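Local atomic coordinates of rieske iron-sulfur protein soxF (Sulfolobus acidocaldarius, PDB entry 1JM1), a protein that carries a Rieske [2Fe-2S] cluster in its soluble domain and probably passes electrons within the archaeal respiratory chain. Residues D41-L46 against S91-H96; P170-G175 against Y191-P196. All blocks are in the same frame, centred on the assembly; numbering follows the deposited sequence.

Contact 1 (D41-L46 against S91-H96); sequences DEPCFL and SDVCVH. With FES (Fe2/s2 (inorganic) cluster), chain C.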
ATOM      1  N   ASP A  41      -8.664  11.824   0.301  1.00 19.88           N
ATOM      2  CA  ASP A  41      -7.334  12.469   0.116  1.00 19.74           C
ATOM      3  C   ASP A  41      -6.106  11.699   0.605  1.00 15.26           C
ATOM      4  O   ASP A  41      -5.000  12.258   0.772  1.00 14.49           O
ATOM      5  CB  ASP A  41      -7.459  13.803   1.026  1.00 22.15           C
ATOM      6  CG  ASP A  41      -7.629  13.656   2.566  1.00 30.59           C
ATOM      7  OD1 ASP A  41      -7.634  12.742   3.454  1.00 28.86           O
ATOM      8  OD2 ASP A  41      -7.874  14.647   3.455  1.00 33.95           O
ATOM      9  N   GLU A  42      -6.269  10.418   0.831  1.00 11.98           N
ATOM     10  CA  GLU A  42      -5.231   9.524   1.380  1.00 10.60           C
ATOM     11  C   GLU A  42      -4.862   8.502   0.315  1.00 10.54           C
ATOM     12  O   GLU A  42      -5.502   7.453   0.183  1.00 11.12           O
ATOM     13  CB  GLU A  42      -5.728   8.837   2.635  1.00 11.07           C
ATOM     14  CG  GLU A  42      -5.924   9.790   3.812  1.00 11.47           C
ATOM     15  CD  GLU A  42      -6.668   9.169   4.948  1.00 10.82           C
ATOM     16  OE1 GLU A  42      -7.512   8.292   4.777  1.00 11.88           O
ATOM     17  OE2 GLU A  42      -6.357   9.590   6.143  1.00 12.25           O
ATOM     18  N   PRO A  43      -3.846   8.778  -0.490  1.00 10.79           N
ATOM     19  CA  PRO A  43      -3.546   7.891  -1.598  1.00 10.76           C
ATOM     20  C   PRO A  43      -2.890   6.597  -1.150  1.00 10.22           C
ATOM     21  O   PRO A  43      -2.071   6.604  -0.234  1.00 10.03           O
ATOM     22  CB  PRO A  43      -2.594   8.749  -2.479  1.00 11.63           C
ATOM     23  CG  PRO A  43      -1.867   9.556  -1.460  1.00 12.83           C
ATOM     24  CD  PRO A  43      -2.919   9.927  -0.413  1.00 12.34           C
ATOM     25  N   CYS A  44      -3.244   5.522  -1.844  1.00 10.02           N
ATOM     26  CA  CYS A  44      -2.778   4.172  -1.622  1.00  9.81           C
ATOM     27  C   CYS A  44      -2.542   3.501  -2.938  1.00 10.09           C
ATOM     28  O   CYS A  44      -3.003   3.981  -3.985  1.00 10.62           O
ATOM     29  CB  CYS A  44      -3.852   3.372  -0.843  1.00  9.88           C
ATOM     30  SG  CYS A  44      -4.264   4.026   0.792  1.00 10.54           S
ATOM     31  N   PHE A  45      -1.901   2.331  -2.943  1.00 10.35           N
ATOM     32  CA  PHE A  45      -1.848   1.519  -4.157  1.00 10.72           C
ATOM     33  C   PHE A  45      -1.969   0.063  -3.819  1.00 10.29           C
ATOM     34  O   PHE A  45      -1.398  -0.416  -2.836  1.00 10.60           O
ATOM     35  CB  PHE A  45      -0.582   1.817  -4.980  1.00 11.53           C
ATOM     36  CG  PHE A  45       0.719   1.482  -4.308  1.00 10.89           C
ATOM     37  CD1 PHE A  45       1.343   0.282  -4.512  1.00 11.26           C
ATOM     38  CD2 PHE A  45       1.310   2.376  -3.427  1.00 11.58           C
ATOM     39  CE1 PHE A  45       2.496  -0.039  -3.851  1.00 11.72           C
ATOM     40  CE2 PHE A  45       2.472   2.043  -2.745  1.00 11.88           C
ATOM     41  CZ  PHE A  45       3.078   0.851  -2.965  1.00 11.83           C
ATOM     42  N   LEU A  46      -2.649  -0.659  -4.701  1.00 11.11           N
ATOM     43  CA  LEU A  46      -2.564  -2.102  -4.801  1.00 10.99           C
ATOM     44  C   LEU A  46      -1.363  -2.451  -5.617  1.00 10.67           C
ATOM     45  O   LEU A  46      -1.015  -1.746  -6.559  1.00 12.12           O
ATOM     46  CB  LEU A  46      -3.788  -2.754  -5.554  1.00 14.16           C
ATOM     47  CG  LEU A  46      -5.168  -2.546  -5.178  1.00 13.91           C
ATOM     48  CD1 LEU A  46      -6.143  -3.339  -6.093  1.00 16.18           C
ATOM     49  CD2 LEU A  46      -5.445  -3.044  -3.759  1.00 14.77           C
ATOM     50  N   SER A  91       0.016   2.340   1.830  1.00  9.35           N
ATOM     51  CA  SER A  91      -0.057   3.791   1.717  1.00  9.25           C
ATOM     52  C   SER A  91       0.934   4.285   0.656  1.00  9.25           C
ATOM     53  O   SER A  91       2.030   3.768   0.505  1.00  9.90           O
ATOM     54  CB  SER A  91       0.306   4.409   3.058  1.00  9.75           C
ATOM     55  OG  SER A  91       0.305   5.833   3.000  1.00  9.83           O
ATOM     56  N   ASP A  92       0.511   5.352  -0.054  1.00  9.71           N
ATOM     57  CA  ASP A  92       1.367   6.028  -1.015  1.00  9.62           C
ATOM     58  C   ASP A  92       2.015   7.281  -0.445  1.00  9.83           C
ATOM     59  O   ASP A  92       2.543   8.074  -1.240  1.00 11.19           O
ATOM     60  CB  ASP A  92       0.605   6.342  -2.285  1.00 10.62           C
ATOM     61  CG  ASP A  92       1.458   6.755  -3.436  1.00 10.78           C
ATOM     62  OD1 ASP A  92       2.563   6.107  -3.578  1.00 11.37           O
ATOM     63  OD2 ASP A  92       1.082   7.628  -4.238  1.00 12.61           O
ATOM     64  N   VAL A  93       2.008   7.470   0.863  1.00  9.92           N
ATOM     65  CA  VAL A  93       2.605   8.644   1.524  1.00 10.00           C
ATOM     66  C   VAL A  93       3.792   8.184   2.354  1.00 10.41           C
ATOM     67  O   VAL A  93       3.657   7.372   3.290  1.00 10.62           O
ATOM     68  CB  VAL A  93       1.576   9.419   2.334  1.00 10.64           C
ATOM     69  CG1 VAL A  93       2.269  10.650   2.981  1.00 11.35           C
ATOM     70  CG2 VAL A  93       0.369   9.845   1.516  1.00 11.76           C
ATOM     71  N   CYS A  94       4.984   8.701   2.019  1.00 10.32           N
ATOM     72  CA  CYS A  94       6.173   8.397   2.766  1.00 10.13           C
ATOM     73  C   CYS A  94       6.060   8.820   4.213  1.00  9.97           C
ATOM     74  O   CYS A  94       5.591   9.921   4.521  1.00 10.70           O
ATOM     75  CB  CYS A  94       7.343   9.156   2.094  1.00 10.82           C
ATOM     76  SG  CYS A  94       8.958   8.712   2.771  1.00 11.23           S
ATOM     77  N   VAL A  95       6.491   7.934   5.121  1.00 10.58           N
ATOM     78  CA  VAL A  95       6.400   8.194   6.567  1.00 10.68           C
ATOM     79  C   VAL A  95       7.647   8.892   7.110  1.00 11.48           C
ATOM     80  O   VAL A  95       7.748   9.104   8.320  1.00 13.43           O
ATOM     81  CB  VAL A  95       6.014   6.954   7.356  1.00 11.26           C
ATOM     82  CG1 VAL A  95       4.555   6.563   7.041  1.00 12.27           C
ATOM     83  CG2 VAL A  95       6.917   5.769   7.126  1.00 13.47           C
ATOM     84  N   HIS A  96       8.587   9.292   6.258  1.00 11.40           N
ATOM     85  CA  HIS A  96       9.664  10.190   6.668  1.00 11.83           C
ATOM     86  C   HIS A  96       9.125  11.617   6.736  1.00 11.58           C
ATOM     87  O   HIS A  96       8.934  12.155   7.825  1.00 13.51           O
ATOM     88  CB  HIS A  96      10.831  10.080   5.722  1.00 12.34           C
ATOM     89  CG  HIS A  96      11.922  11.080   6.046  1.00 12.44           C
ATOM     90  ND1 HIS A  96      12.391  11.962   5.100  1.00 12.34           N
ATOM     91  CD2 HIS A  96      12.514  11.323   7.248  1.00 14.30           C
ATOM     92  CE1 HIS A  96      13.272  12.711   5.724  1.00 13.28           C
ATOM     93  NE2 HIS A  96      13.381  12.369   7.004  1.00 14.63           N
TER
HETATM   94 FE1  FES C 501      10.322  10.253   1.640  1.00 11.36          FE
HETATM   95 FE2  FES C 501      11.885  11.962   3.065  1.00 11.88          FE
HETATM   96  S1  FES C 501      12.505   9.977   2.185  1.00 12.32           S
HETATM   97  S2  FES C 501       9.744  12.292   2.431  1.00 11.77           S
HETATM   98  O   HOH W   1      -2.120   6.955   2.509  1.00 11.76           O
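Pro43 O takes two bonds. Asp92 N donates to it across the contact at 2.9 Å, with a nearly straight N-H...O angle of 160°; the donor lies tilted out of the carbonyl plane. A water also donates to Pro43 O at 2.8 Å, and the same water bonds Ser91 OG. Thus the carbonyl is held by the chain and by a bridge to the neighbouring hydroxyl. Ser91 OG in turn accepts from Val93 N at 3.2 Å, which makes an ST turn. The hydroxyl reaches both partners because it stands opposite the backbone N (chi1 178°). Cys44 and Ser91 form an antiparallel, non-hydrogen-bonded pair whose side chains diverge.

Apolar contact flanks the bond. Pro43 CG meets Val93 CG2 at 3.7 Å, and the side chains of Pro43 and Asp92 cross at about a right angle, CB against CB. The Phe45 ring meets the Asp92 side chain through CD2, close to OD1. Its CE2 comes within 3.7 Å of Ser91 O, a buried oxygen without a polar partner in the model. The ring stands nearly perpendicular to the Asp92 carboxylate, whose OD2 bonds to Gln100 NE2.

Beyond the turn the segment becomes a cluster-binding loop of the Rieske fold. Cys94 SG binds FE1 at 2.3 Å, and His96 ND1 binds FE2 at 2.1 Å. Cys124 and His127 supply the other protein ligands. His96 N also donates to Cys94 SG in a long bond.

Strand 43-48 is the middle strand of a three-stranded antiparallel sheet. It pairs with 32-36 on one side and 87-91 on the other, and Asp92 continues the second pairing just as the chain leaves the sheet for the cluster.

Contact 2 (P170-G175 against Y191-P196); sequences PYFSAG and YSYSVP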
ATOM      1  N   PRO A 170      -0.927   3.979  11.485  1.00 10.62           N
ATOM      2  CA  PRO A 170      -1.296   5.324  11.001  1.00 10.68           C
ATOM      3  C   PRO A 170      -0.420   5.731   9.830  1.00 10.05           C
ATOM      4  O   PRO A 170       0.781   5.423   9.764  1.00 10.66           O
ATOM      5  CB  PRO A 170      -0.983   6.224  12.219  1.00 11.88           C
ATOM      6  CG  PRO A 170       0.102   5.467  12.962  1.00 12.22           C
ATOM      7  CD  PRO A 170      -0.281   4.027  12.816  1.00 11.47           C
ATOM      8  N   TYR A 171      -1.018   6.486   8.929  1.00 10.00           N
ATOM      9  CA  TYR A 171      -0.288   7.158   7.857  1.00  9.98           C
ATOM     10  C   TYR A 171       0.571   8.284   8.442  1.00 10.40           C
ATOM     11  O   TYR A 171       0.488   8.623   9.640  1.00 10.97           O
ATOM     12  CB  TYR A 171      -1.292   7.728   6.859  1.00 10.23           C
ATOM     13  CG  TYR A 171      -2.186   6.726   6.169  1.00  9.90           C
ATOM     14  CD1 TYR A 171      -3.420   7.130   5.692  1.00 10.35           C
ATOM     15  CD2 TYR A 171      -1.834   5.401   5.957  1.00 10.05           C
ATOM     16  CE1 TYR A 171      -4.258   6.269   5.039  1.00 10.33           C
ATOM     17  CE2 TYR A 171      -2.687   4.522   5.293  1.00 10.03           C
ATOM     18  CZ  TYR A 171      -3.899   4.951   4.835  1.00  9.62           C
ATOM     19  OH  TYR A 171      -4.703   4.051   4.193  1.00 10.56           O
ATOM     20  N   PHE A 172       1.409   8.862   7.598  1.00 10.42           N
ATOM     21  CA  PHE A 172       2.207  10.017   7.962  1.00 10.60           C
ATOM     22  C   PHE A 172       1.373  11.069   8.659  1.00 11.10           C
ATOM     23  O   PHE A 172       0.305  11.452   8.203  1.00 11.45           O
ATOM     24  CB  PHE A 172       2.803  10.586   6.663  1.00 11.26           C
ATOM     25  CG  PHE A 172       3.596  11.865   6.886  1.00 12.20           C
ATOM     26  CD1 PHE A 172       4.823  11.845   7.536  1.00 13.45           C
ATOM     27  CD2 PHE A 172       3.081  13.080   6.433  1.00 13.64           C
ATOM     28  CE1 PHE A 172       5.546  13.018   7.749  1.00 15.16           C
ATOM     29  CE2 PHE A 172       3.826  14.271   6.626  1.00 15.08           C
ATOM     30  CZ  PHE A 172       5.007  14.202   7.281  1.00 16.32           C
ATOM     31  N   SER A 173       1.929  11.621   9.736  1.00 11.98           N
ATOM     32  CA  SER A 173       1.298  12.736  10.460  1.00 13.02           C
ATOM     33  C   SER A 173       1.789  14.041   9.859  1.00 12.72           C
ATOM     34  O   SER A 173       2.953  14.406   9.991  1.00 14.33           O
ATOM     35  CB  SER A 173       1.705  12.716  11.937  1.00 15.14           C
ATOM     36  OG  SER A 173       1.117  11.634  12.639  1.00 16.46           O
ATOM     37  N   ALA A 174       0.857  14.736   9.233  1.00 13.12           N
ATOM     38  CA  ALA A 174       1.135  16.043   8.612  1.00 13.96           C
ATOM     39  C   ALA A 174       0.742  17.140   9.594  1.00 15.44           C
ATOM     40  O   ALA A 174       1.552  17.496  10.437  1.00 19.83           O
ATOM     41  CB  ALA A 174       0.427  16.091   7.262  1.00 14.32           C
ATOM     42  N   GLY A 175      -0.467  17.680   9.512  1.00 16.08           N
ATOM     43  CA  GLY A 175      -0.905  18.682  10.434  1.00 20.17           C
ATOM     44  C   GLY A 175      -1.592  18.087  11.663  1.00 20.69           C
ATOM     45  O   GLY A 175      -1.715  18.767  12.661  1.00 29.62           O
ATOM     46  N   TYR A 191      -3.454  16.923   3.824  1.00 14.38           N
ATOM     47  CA  TYR A 191      -3.452  15.818   2.881  1.00 13.73           C
ATOM     48  C   TYR A 191      -4.122  16.295   1.599  1.00 15.94           C
ATOM     49  O   TYR A 191      -5.331  16.151   1.389  1.00 22.10           O
ATOM     50  CB  TYR A 191      -4.173  14.596   3.464  1.00 13.05           C
ATOM     51  CG  TYR A 191      -3.223  13.625   4.144  1.00 12.20           C
ATOM     52  CD1 TYR A 191      -2.394  13.977   5.203  1.00 11.87           C
ATOM     53  CD2 TYR A 191      -3.143  12.298   3.686  1.00 11.40           C
ATOM     54  CE1 TYR A 191      -1.538  13.035   5.789  1.00 12.14           C
ATOM     55  CE2 TYR A 191      -2.291  11.380   4.247  1.00 11.65           C
ATOM     56  CZ  TYR A 191      -1.482  11.752   5.300  1.00 11.25           C
ATOM     57  OH  TYR A 191      -0.662  10.789   5.818  1.00 12.07           O
ATOM     58  N   SER A 192      -3.396  16.836   0.659  0.58 14.99           N
ATOM     59  CA  SER A 192      -4.057  17.341  -0.556  0.58 17.58           C
ATOM     60  C   SER A 192      -3.657  16.497  -1.726  0.58 15.15           C
ATOM     61  O   SER A 192      -3.899  16.848  -2.869  0.58 16.43           O
ATOM     62  CB  SER A 192      -3.750  18.939  -0.675  0.58 16.93           C
ATOM     63  OG  SER A 192      -2.404  18.919  -0.919  0.58 18.96           O
ATOM     64  N   TYR A 193      -3.001  15.337  -1.675  0.58 17.23           N
ATOM     65  CA  TYR A 193      -2.443  14.414  -2.639  1.00 16.12           C
ATOM     66  C   TYR A 193      -3.540  13.957  -3.620  1.00 19.44           C
ATOM     67  O   TYR A 193      -4.705  13.641  -3.167  1.00 26.24           O
ATOM     68  CB  TYR A 193      -1.912  13.144  -1.969  1.00 14.47           C
ATOM     69  CG  TYR A 193      -0.945  13.395  -0.837  1.00 12.98           C
ATOM     70  CD1 TYR A 193      -1.380  13.370   0.470  1.00 12.68           C
ATOM     71  CD2 TYR A 193       0.377  13.660  -1.079  1.00 12.83           C
ATOM     72  CE1 TYR A 193      -0.500  13.582   1.513  1.00 12.09           C
ATOM     73  CE2 TYR A 193       1.303  13.875  -0.030  1.00 11.99           C
ATOM     74  CZ  TYR A 193       0.852  13.845   1.248  1.00 11.03           C
ATOM     75  OH  TYR A 193       1.653  14.074   2.343  1.00 11.48           O
ATOM     76  N   SER A 194      -3.144  13.958  -4.807  1.00 27.51           N
ATOM     77  CA  SER A 194      -3.981  13.276  -5.873  1.00 27.88           C
ATOM     78  C   SER A 194      -3.656  11.763  -6.046  1.00 19.69           C
ATOM     79  O   SER A 194      -2.699  11.229  -5.696  1.00 27.44           O
ATOM     80  CB  SER A 194      -3.923  13.982  -7.191  1.00 31.07           C
ATOM     81  OG  SER A 194      -2.581  14.349  -7.416  1.00 76.31           O
ATOM     82  N   VAL A 195      -4.540  11.118  -6.701  1.00 20.45           N
ATOM     83  CA  VAL A 195      -4.612   9.701  -6.967  1.00 19.43           C
ATOM     84  C   VAL A 195      -4.343   9.589  -8.463  1.00 19.93           C
ATOM     85  O   VAL A 195      -5.117  10.093  -9.296  1.00 22.81           O
ATOM     86  CB  VAL A 195      -5.971   9.062  -6.638  1.00 19.18           C
ATOM     87  CG1 VAL A 195      -6.003   7.582  -6.997  1.00 22.38           C
ATOM     88  CG2 VAL A 195      -6.264   9.215  -5.104  1.00 25.75           C
ATOM     89  N   PRO A 196      -3.230   8.970  -8.850  1.00 20.22           N
ATOM     90  CA  PRO A 196      -2.945   8.759 -10.305  1.00 20.91           C
ATOM     91  C   PRO A 196      -4.019   7.969 -11.032  1.00 19.55           C
ATOM     92  O   PRO A 196      -4.659   7.102 -10.388  1.00 20.43           O
ATOM     93  CB  PRO A 196      -1.647   7.930 -10.282  1.00 22.18           C
ATOM     94  CG  PRO A 196      -1.045   8.413  -8.965  1.00 22.41           C
ATOM     95  CD  PRO A 196      -2.168   8.523  -7.950  1.00 20.43           C
TER
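The unusual first torsion of Tyr191 (chi1 -94°), together with the turn of its ring, carries the hydroxyl to the backbone of Tyr171 and Phe172. Phe172 sets its ring carbon CG opposite its own backbone N (chi1 176°), which puts the ring beside its own carbonyl carbon. Tyr191 OH donates to Phe172 O at 2.7 Å. The hydroxyl lies in the carbonyl plane, on a lone pair, with a C=O...O angle of 125°. Seen from the tyrosine, the same oxygen sits at the ring edge, in plane.

Carbon atoms pack around this hydroxyl. Tyr171 CB approaches Tyr191 OH to 3.3 Å, and Phe172 CB lies 3.6 Å from it. Further along the same ring, Ala174 CB meets CE1 at the edge, 3.9 Å away. Three residues of 170-175 are therefore gathered along one tyrosine. A phenylalanine in place of Tyr191 has no hydroxyl, and Phe172 O would probably be left without this donor and the 170-175 chain less firmly fixed.

The ring of Tyr171 does not follow its CB. It runs away from Tyr191, and its hydroxyl bonds to Tyr37 O and also packs on Cys44. The Tyr191 ring also takes part in a cation-pi contact with Arg178, and Ser173 OG bonds to Arg178 N. Arg178 thus links both segments from outside.

Neither segment has regular secondary structure. Both belong to the long loop between strands 161-167 and 202-203. The loop reaches the cluster end of the Rieske domain: the side chain of Phe172 is about 7 Å from the [2Fe-2S] cluster and about 5 Å from that of Leu97, nearest atoms. This is a tyrosine-to-carbonyl hydrogen bond between two parts of one long loop, near the cluster site of a Rieske protein.

Overall arrangement
From the N terminus, strand 32-36 leads into strand 43-48. Contact 1 then brings 41-46 together with 91-96 and closes a loop of 44 residues. The chain goes on through the remaining cluster ligands and strand 161-167. Contact 2 closes a shorter loop of 15 residues, between 170-175 and 191-196. The two contacts lie in series, neither nested nor crossed, yet their centres are only 7 Å apart. They touch directly: Cys44 SG packs on Tyr171 OH at 3.4 Å, and His96 O on Phe172 CE1 at 3.5 Å. The late loop thus lies against both the small antiparallel sheet and the first cluster-binding loop.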